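Local coordinates for succinoglycan biosynthesis protein (Bacillus cereus ATCC 14579, PDB 2QGM) that is of unproven function but belongs to the erythromycin esterase family and is probably linked to succinoglycan biosynthesis, at residues I310-I315 / L427-D431; V401-L407 / F422-E428. One frame throughout, in Å; residues are numbered along the deposited sequence.

Contact 1 (I310-I315 / L427-D431); sequences IAKGII and LEQFD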
ATOM      1  N   ILE A 310      -5.302  -0.922  -3.383  1.00 16.44           N
ATOM      2  CA  ILE A 310      -6.256  -0.436  -2.394  1.00 16.67           C
ATOM      3  C   ILE A 310      -7.689  -0.313  -2.917  1.00 15.33           C
ATOM      4  O   ILE A 310      -8.635  -0.233  -2.130  1.00 15.84           O
ATOM      5  CB  ILE A 310      -5.806   0.930  -1.788  1.00 18.60           C
ATOM      6  CG1 ILE A 310      -5.772   2.017  -2.856  1.00 18.38           C
ATOM      7  CG2 ILE A 310      -4.440   0.775  -1.131  1.00 19.22           C
ATOM      8  CD1 ILE A 310      -7.055   2.828  -2.951  1.00 21.45           C
ATOM      9  N   ALA A 311      -7.849  -0.325  -4.240  1.00 16.96           N
ATOM     10  CA  ALA A 311      -9.163  -0.191  -4.882  1.00 15.64           C
ATOM     11  C   ALA A 311     -10.200  -1.234  -4.480  1.00 17.84           C
ATOM     12  O   ALA A 311      -9.872  -2.381  -4.182  1.00 17.57           O
ATOM     13  CB  ALA A 311      -8.996  -0.209  -6.401  1.00 16.42           C
ATOM     14  N   LYS A 312     -11.459  -0.819  -4.495  1.00 17.16           N
ATOM     15  CA  LYS A 312     -12.558  -1.699  -4.146  1.00 17.15           C
ATOM     16  C   LYS A 312     -12.800  -2.734  -5.241  1.00 18.35           C
ATOM     17  O   LYS A 312     -13.325  -3.821  -4.976  1.00 17.83           O
ATOM     18  CB  LYS A 312     -13.831  -0.881  -3.928  1.00 16.81           C
ATOM     19  CG  LYS A 312     -13.720   0.109  -2.787  1.00 18.93           C
ATOM     20  CD  LYS A 312     -14.994   0.915  -2.613  1.00 17.93           C
ATOM     21  CE  LYS A 312     -15.164   1.957  -3.710  1.00 19.17           C
ATOM     22  NZ  LYS A 312     -16.389   2.788  -3.492  1.00 19.99           N
ATOM     23  N   GLY A 313     -12.416  -2.393  -6.468  1.00 18.47           N
ATOM     24  CA  GLY A 313     -12.623  -3.302  -7.583  1.00 20.06           C
ATOM     25  C   GLY A 313     -11.413  -3.563  -8.457  1.00 21.01           C
ATOM     26  O   GLY A 313     -10.272  -3.388  -8.032  1.00 19.71           O
ATOM     27  N   ILE A 314     -11.673  -3.976  -9.694  1.00 22.02           N
ATOM     28  CA  ILE A 314     -10.614  -4.291 -10.649  1.00 23.87           C
ATOM     29  C   ILE A 314     -10.398  -3.225 -11.715  1.00 23.17           C
ATOM     30  O   ILE A 314     -11.311  -2.883 -12.465  1.00 22.69           O
ATOM     31  CB  ILE A 314     -10.906  -5.611 -11.377  1.00 27.34           C
ATOM     32  CG1 ILE A 314     -12.419  -5.760 -11.570  1.00 31.34           C
ATOM     33  CG2 ILE A 314     -10.306  -6.777 -10.603  1.00 32.02           C
ATOM     34  CD1 ILE A 314     -12.832  -6.800 -12.606  1.00 32.34           C
ATOM     35  N   ILE A 315      -9.171  -2.727 -11.793  1.00 22.53           N
ATOM     36  CA  ILE A 315      -8.821  -1.725 -12.782  1.00 23.68           C
ATOM     37  C   ILE A 315      -8.119  -2.398 -13.957  1.00 23.84           C
ATOM     38  O   ILE A 315      -8.524  -2.235 -15.107  1.00 24.02           O
ATOM     39  CB  ILE A 315      -7.899  -0.655 -12.172  1.00 22.86           C
ATOM     40  CG1 ILE A 315      -8.617   0.052 -11.029  1.00 22.36           C
ATOM     41  CG2 ILE A 315      -7.492   0.350 -13.233  1.00 22.84           C
ATOM     42  CD1 ILE A 315      -7.787   1.129 -10.370  1.00 21.73           C
ATOM     43  N   LEU A 427     -16.125   5.741  -8.837  1.00 20.35           N
ATOM     44  CA  LEU A 427     -16.739   5.396  -7.552  1.00 19.93           C
ATOM     45  C   LEU A 427     -16.600   3.896  -7.274  1.00 20.65           C
ATOM     46  O   LEU A 427     -16.479   3.468  -6.127  1.00 21.04           O
ATOM     47  CB  LEU A 427     -18.222   5.770  -7.548  1.00 22.27           C
ATOM     48  CG  LEU A 427     -18.993   5.277  -6.321  1.00 23.17           C
ATOM     49  CD1 LEU A 427     -18.458   5.956  -5.053  1.00 21.91           C
ATOM     50  CD2 LEU A 427     -20.474   5.558  -6.500  1.00 24.88           C
ATOM     51  N   GLU A 428     -16.630   3.108  -8.343  1.00 21.41           N
ATOM     52  CA  GLU A 428     -16.501   1.659  -8.257  1.00 23.20           C
ATOM     53  C   GLU A 428     -15.188   1.289  -7.579  1.00 21.86           C
ATOM     54  O   GLU A 428     -15.108   0.307  -6.837  1.00 19.96           O
ATOM     55  CB  GLU A 428     -16.537   1.074  -9.675  1.00 25.36           C
ATOM     56  CG  GLU A 428     -16.503  -0.440  -9.767  1.00 30.13           C
ATOM     57  CD  GLU A 428     -16.433  -0.923 -11.208  1.00 33.09           C
ATOM     58  OE1 GLU A 428     -17.174  -0.381 -12.054  1.00 35.11           O
ATOM     59  OE2 GLU A 428     -15.646  -1.851 -11.496  1.00 36.23           O
ATOM     60  N   GLN A 429     -14.162   2.093  -7.840  1.00 20.97           N
ATOM     61  CA  GLN A 429     -12.831   1.852  -7.303  1.00 18.93           C
ATOM     62  C   GLN A 429     -12.498   2.613  -6.029  1.00 18.71           C
ATOM     63  O   GLN A 429     -11.895   2.053  -5.113  1.00 18.30           O
ATOM     64  CB  GLN A 429     -11.781   2.207  -8.366  1.00 18.95           C
ATOM     65  CG  GLN A 429     -12.066   1.594  -9.724  1.00 18.48           C
ATOM     66  CD  GLN A 429     -12.030   0.093  -9.685  1.00 21.19           C
ATOM     67  OE1 GLN A 429     -12.436  -0.579 -10.646  1.00 22.90           O
ATOM     68  NE2 GLN A 429     -11.537  -0.456  -8.584  1.00 15.31           N
ATOM     69  N   PHE A 430     -12.896   3.883  -5.962  1.00 18.37           N
ATOM     70  CA  PHE A 430     -12.557   4.713  -4.811  1.00 17.94           C
ATOM     71  C   PHE A 430     -13.714   5.468  -4.160  1.00 17.79           C
ATOM     72  O   PHE A 430     -14.555   6.058  -4.846  1.00 17.55           O
ATOM     73  CB  PHE A 430     -11.494   5.740  -5.224  1.00 17.33           C
ATOM     74  CG  PHE A 430     -10.369   5.170  -6.066  1.00 15.84           C
ATOM     75  CD1 PHE A 430      -9.547   4.156  -5.577  1.00 16.47           C
ATOM     76  CD2 PHE A 430     -10.108   5.686  -7.338  1.00 18.18           C
ATOM     77  CE1 PHE A 430      -8.480   3.669  -6.337  1.00 14.95           C
ATOM     78  CE2 PHE A 430      -9.045   5.207  -8.106  1.00 18.22           C
ATOM     79  CZ  PHE A 430      -8.225   4.193  -7.605  1.00 16.49           C
ATOM     80  N   ASP A 431     -13.745   5.475  -2.830  1.00 16.77           N
ATOM     81  CA  ASP A 431     -14.783   6.202  -2.103  1.00 17.01           C
ATOM     82  C   ASP A 431     -14.441   7.687  -2.215  1.00 17.26           C
ATOM     83  O   ASP A 431     -15.314   8.534  -2.425  1.00 16.49           O
ATOM     84  CB  ASP A 431     -14.783   5.813  -0.615  1.00 17.93           C
ATOM     85  CG  ASP A 431     -15.172   4.364  -0.379  1.00 20.65           C
ATOM     86  OD1 ASP A 431     -16.203   3.925  -0.926  1.00 21.41           O
ATOM     87  OD2 ASP A 431     -14.453   3.664   0.369  1.00 22.15           O
TER
HETATM   88  O   HOH W   1     -14.985  -3.809  -9.742  1.00 36.85           O
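Lys312 and the end of helix 426-429 carry the polar part of this contact. The backbone N of Lys312 donates to Gln429 O at 3.0 Å; the N-H...O angle of 174° makes the bond almost straight, arriving in the carbonyl plane on a lone pair. The ammonium group of Lys312 is gripped twice: Lys312 NZ donates to Leu427 O at 2.7 Å, nearly in line with that C=O bond, and forms a salt bridge with Asp431 OD1 at 2.8 Å, met from above the carboxylate plane. A bend at chi3 (-74°) turns the otherwise extended lysine chain back to these oxygens. Because Leu427 O and Gln429 O belong to the last turn of this short helix, a positive charge at its C-terminal end is probably favourable.

A water accepts a weak bond from Ile314 N and donates to Glu428 OE2 at 2.7 Å.

Apolar contacts gather on Phe430, with Gln429 CB over the centre of one ring face. Ile310 and Ile315 both cross the Phe430 side chain at about a right angle. Ile310 CD1 lies 3.8 Å from Phe430 CE1. Ala311 CB is 3.9 Å from Phe430 CE1, and Ile315 CD1 4.2 Å from Phe430 CZ.

The contact joins the loop after helix 307-310 to the exit of helix 426-429 into strand 432-439 of the mixed sheet. Asp431 OD2 is bound by Thr338 N, on neighbouring strand 336-344.

Contact 2 (V401-L407 / F422-E428); sequences VKAKRPL and FDTSLLE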
ATOM      1  N   VAL A 401     -18.961  10.050 -11.869  1.00 25.10           N
ATOM      2  CA  VAL A 401     -18.133   9.048 -11.188  1.00 24.79           C
ATOM      3  C   VAL A 401     -18.670   7.624 -11.302  1.00 25.76           C
ATOM      4  O   VAL A 401     -17.913   6.660 -11.181  1.00 25.30           O
ATOM      5  CB  VAL A 401     -17.964   9.364  -9.689  1.00 23.33           C
ATOM      6  CG1 VAL A 401     -17.183  10.657  -9.510  1.00 22.93           C
ATOM      7  CG2 VAL A 401     -19.319   9.463  -9.027  1.00 22.20           C
ATOM      8  N   LYS A 402     -19.975   7.500 -11.530  1.00 27.15           N
ATOM      9  CA  LYS A 402     -20.617   6.194 -11.659  1.00 27.41           C
ATOM     10  C   LYS A 402     -20.550   5.651 -13.084  1.00 28.14           C
ATOM     11  O   LYS A 402     -20.829   4.475 -13.329  1.00 29.18           O
ATOM     12  CB  LYS A 402     -22.084   6.276 -11.217  1.00 26.89           C
ATOM     13  CG  LYS A 402     -22.278   6.426  -9.711  1.00 28.44           C
ATOM     14  CD  LYS A 402     -23.747   6.579  -9.357  1.00 29.80           C
ATOM     15  CE  LYS A 402     -23.960   6.620  -7.849  1.00 31.72           C
ATOM     16  NZ  LYS A 402     -23.616   5.321  -7.201  1.00 33.74           N
ATOM     17  N   ALA A 403     -20.190   6.514 -14.026  1.00 28.52           N
ATOM     18  CA  ALA A 403     -20.085   6.124 -15.426  1.00 29.06           C
ATOM     19  C   ALA A 403     -18.731   5.479 -15.701  1.00 30.10           C
ATOM     20  O   ALA A 403     -17.797   5.623 -14.915  1.00 30.04           O
ATOM     21  CB  ALA A 403     -20.272   7.352 -16.315  1.00 29.85           C
ATOM     22  N   LYS A 404     -18.628   4.758 -16.813  1.00 30.40           N
ATOM     23  CA  LYS A 404     -17.369   4.117 -17.174  1.00 31.90           C
ATOM     24  C   LYS A 404     -16.568   5.001 -18.115  1.00 31.18           C
ATOM     25  O   LYS A 404     -17.055   5.409 -19.174  1.00 31.91           O
ATOM     26  CB  LYS A 404     -17.615   2.755 -17.832  1.00 32.99           C
ATOM     27  CG  LYS A 404     -18.120   1.674 -16.886  1.00 36.59           C
ATOM     28  CD  LYS A 404     -18.042   0.300 -17.545  1.00 39.76           C
ATOM     29  CE  LYS A 404     -18.608  -0.791 -16.647  1.00 40.87           C
ATOM     30  NZ  LYS A 404     -17.961  -0.807 -15.305  1.00 42.07           N
ATOM     31  N   ARG A 405     -15.338   5.302 -17.716  1.00 30.94           N
ATOM     32  CA  ARG A 405     -14.448   6.144 -18.506  1.00 29.63           C
ATOM     33  C   ARG A 405     -13.016   5.685 -18.272  1.00 27.92           C
ATOM     34  O   ARG A 405     -12.738   4.965 -17.313  1.00 25.77           O
ATOM     35  CB  ARG A 405     -14.577   7.605 -18.070  1.00 32.13           C
ATOM     36  CG  ARG A 405     -15.984   8.186 -18.145  1.00 37.23           C
ATOM     37  CD  ARG A 405     -16.354   8.602 -19.560  1.00 40.75           C
ATOM     38  NE  ARG A 405     -17.553   9.440 -19.583  1.00 43.49           N
ATOM     39  CZ  ARG A 405     -18.795   8.985 -19.735  1.00 44.50           C
ATOM     40  NH1 ARG A 405     -19.023   7.687 -19.885  1.00 45.19           N
ATOM     41  NH2 ARG A 405     -19.816   9.835 -19.733  1.00 44.80           N
ATOM     42  N   PRO A 406     -12.084   6.095 -19.143  1.00 26.50           N
ATOM     43  CA  PRO A 406     -10.690   5.686 -18.961  1.00 25.57           C
ATOM     44  C   PRO A 406     -10.134   6.211 -17.643  1.00 25.68           C
ATOM     45  O   PRO A 406     -10.398   7.356 -17.261  1.00 25.20           O
ATOM     46  CB  PRO A 406      -9.987   6.305 -20.165  1.00 26.63           C
ATOM     47  CG  PRO A 406     -11.069   6.319 -21.215  1.00 25.59           C
ATOM     48  CD  PRO A 406     -12.264   6.800 -20.425  1.00 27.04           C
ATOM     49  N   LEU A 407      -9.382   5.365 -16.947  1.00 23.28           N
ATOM     50  CA  LEU A 407      -8.762   5.753 -15.685  1.00 21.57           C
ATOM     51  C   LEU A 407      -7.278   5.460 -15.813  1.00 21.99           C
ATOM     52  O   LEU A 407      -6.881   4.354 -16.173  1.00 19.65           O
ATOM     53  CB  LEU A 407      -9.341   4.960 -14.511  1.00 21.91           C
ATOM     54  CG  LEU A 407      -8.696   5.231 -13.142  1.00 19.58           C
ATOM     55  CD1 LEU A 407      -9.044   6.638 -12.677  1.00 19.73           C
ATOM     56  CD2 LEU A 407      -9.186   4.216 -12.130  1.00 21.45           C
ATOM     57  N   PHE A 422      -7.411   2.562 -18.287  1.00 22.99           N
ATOM     58  CA  PHE A 422      -8.330   1.450 -18.120  1.00 22.62           C
ATOM     59  C   PHE A 422      -9.775   1.884 -17.940  1.00 24.18           C
ATOM     60  O   PHE A 422     -10.075   2.755 -17.120  1.00 23.48           O
ATOM     61  CB  PHE A 422      -7.884   0.617 -16.921  1.00 23.38           C
ATOM     62  CG  PHE A 422      -6.500   0.056 -17.063  1.00 24.26           C
ATOM     63  CD1 PHE A 422      -6.299  -1.183 -17.665  1.00 25.45           C
ATOM     64  CD2 PHE A 422      -5.392   0.785 -16.639  1.00 23.49           C
ATOM     65  CE1 PHE A 422      -5.009  -1.691 -17.846  1.00 25.40           C
ATOM     66  CE2 PHE A 422      -4.097   0.293 -16.813  1.00 25.65           C
ATOM     67  CZ  PHE A 422      -3.904  -0.949 -17.418  1.00 26.09           C
ATOM     68  N   ASP A 423     -10.663   1.265 -18.710  1.00 25.11           N
ATOM     69  CA  ASP A 423     -12.076   1.590 -18.650  1.00 25.90           C
ATOM     70  C   ASP A 423     -12.730   1.040 -17.387  1.00 25.15           C
ATOM     71  O   ASP A 423     -12.753  -0.170 -17.155  1.00 23.25           O
ATOM     72  CB  ASP A 423     -12.787   1.049 -19.891  1.00 30.24           C
ATOM     73  CG  ASP A 423     -14.213   1.535 -19.993  1.00 33.04           C
ATOM     74  OD1 ASP A 423     -15.044   1.105 -19.169  1.00 36.18           O
ATOM     75  OD2 ASP A 423     -14.499   2.357 -20.889  1.00 35.41           O
ATOM     76  N   THR A 424     -13.265   1.945 -16.574  1.00 25.01           N
ATOM     77  CA  THR A 424     -13.914   1.569 -15.327  1.00 24.72           C
ATOM     78  C   THR A 424     -14.650   2.768 -14.729  1.00 25.16           C
ATOM     79  O   THR A 424     -14.660   3.853 -15.309  1.00 25.02           O
ATOM     80  CB  THR A 424     -12.872   1.049 -14.301  1.00 25.38           C
ATOM     81  OG1 THR A 424     -13.542   0.596 -13.119  1.00 26.58           O
ATOM     82  CG2 THR A 424     -11.897   2.158 -13.931  1.00 25.03           C
ATOM     83  N   SER A 425     -15.263   2.556 -13.570  1.00 24.63           N
ATOM     84  CA  SER A 425     -15.989   3.609 -12.873  1.00 23.53           C
ATOM     85  C   SER A 425     -15.144   4.090 -11.708  1.00 22.62           C
ATOM     86  O   SER A 425     -14.563   3.278 -10.982  1.00 22.38           O
ATOM     87  CB  SER A 425     -17.327   3.077 -12.361  1.00 25.93           C
ATOM     88  OG  SER A 425     -17.793   3.821 -11.254  1.00 28.52           O
ATOM     89  N   LEU A 426     -15.076   5.404 -11.518  1.00 21.32           N
ATOM     90  CA  LEU A 426     -14.274   5.955 -10.427  1.00 20.50           C
ATOM     91  C   LEU A 426     -14.817   5.579  -9.048  1.00 19.56           C
ATOM     92  O   LEU A 426     -14.052   5.148  -8.191  1.00 17.18           O
ATOM     93  CB  LEU A 426     -14.172   7.475 -10.563  1.00 18.76           C
ATOM     94  CG  LEU A 426     -13.041   8.102  -9.739  1.00 19.25           C
ATOM     95  CD1 LEU A 426     -11.671   7.704 -10.303  1.00 18.60           C
ATOM     96  CD2 LEU A 426     -13.207   9.614  -9.753  1.00 19.07           C
ATOM     97  N   LEU A 427     -16.125   5.741  -8.837  1.00 20.35           N
ATOM     98  CA  LEU A 427     -16.739   5.396  -7.552  1.00 19.93           C
ATOM     99  C   LEU A 427     -16.600   3.896  -7.274  1.00 20.65           C
ATOM    100  O   LEU A 427     -16.479   3.468  -6.127  1.00 21.04           O
ATOM    101  CB  LEU A 427     -18.222   5.770  -7.548  1.00 22.27           C
ATOM    102  CG  LEU A 427     -18.993   5.277  -6.321  1.00 23.17           C
ATOM    103  CD1 LEU A 427     -18.458   5.956  -5.053  1.00 21.91           C
ATOM    104  CD2 LEU A 427     -20.474   5.558  -6.500  1.00 24.88           C
ATOM    105  N   GLU A 428     -16.630   3.108  -8.343  1.00 21.41           N
ATOM    106  CA  GLU A 428     -16.501   1.659  -8.257  1.00 23.20           C
ATOM    107  C   GLU A 428     -15.188   1.289  -7.579  1.00 21.86           C
ATOM    108  O   GLU A 428     -15.108   0.307  -6.837  1.00 19.96           O
ATOM    109  CB  GLU A 428     -16.537   1.074  -9.675  1.00 25.36           C
ATOM    110  CG  GLU A 428     -16.503  -0.440  -9.767  1.00 30.13           C
ATOM    111  CD  GLU A 428     -16.433  -0.923 -11.208  1.00 33.09           C
ATOM    112  OE1 GLU A 428     -17.174  -0.381 -12.054  1.00 35.11           O
ATOM    113  OE2 GLU A 428     -15.646  -1.851 -11.496  1.00 36.23           O
TER
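With its OG anti to the backbone N (chi1 155°), Ser425 reaches back to Val401, and Leu426, whose CG is likewise anti to N, sends its isobutyl group toward Leu407. Ser425 OG donates to Val401 O at 2.8 Å, in the carbonyl plane and on a lone pair. The same oxygen accepts from Leu427 N at 3.1 Å, a nearly straight bond (174°) whose donor stands above the carbonyl plane, so two donors hold Val401 O. Ser425 OG is also the N-cap acceptor for Glu428 N at 3.2 Å; one hydroxyl thus ties the start of helix 426-429 to the end of helix 395-402.

Strands 404-407 and 422-425 pair antiparallel, their short axes 131° apart in direction. Arg405 with Thr424 is a hydrogen-bonded pair linked in both directions, as is Leu407 with Phe422, where Leu407 N meets Phe422 O at 2.7 Å. Between them Pro406 faces Asp423 in a non-hydrogen-bonded pair.

Leu407 crosses Leu426 at about a right angle, CD1 to CD1 at 3.7 Å, and its CB rests on Thr424 CG2 at 3.8 Å. Lys402 runs alongside Leu427, both pointing the same way. On the face bearing Lys404 and Asp423, Lys404 NZ makes a long, weak salt bridge to Glu428 OE1, 3.4 Å away.

This two-stranded ribbon is separate from the mixed eight-stranded sheet. Phe374 of helix 374-380 packs on Arg405, Leu407 and Leu426, Asn390 and Leu393 touch Val401, and the loop residues Ile315 and Asp316 border Phe422.

How the contacts relate
The centres of the two contacts lie 9 Å apart, on the same side of the chain's centre, and both use helix 426-429, sharing Leu427 and Glu428. Along the chain, 310-315 comes first, then 401-407, and last the continuous run 422-431, to which both earlier segments attach. Contact 2 engages the entry to the helix and contact 1 its exit toward strand 432-439. They also touch directly: Ile315 CD1 packs 3.8 Å from Leu407 CD2, and Phe430 CE2 lies 4.1 Å from Leu407 CD2. Together they join the two-stranded ribbon and the 310-315 loop to the mixed sheet; all four segments fall in the erythromycin esterase family region.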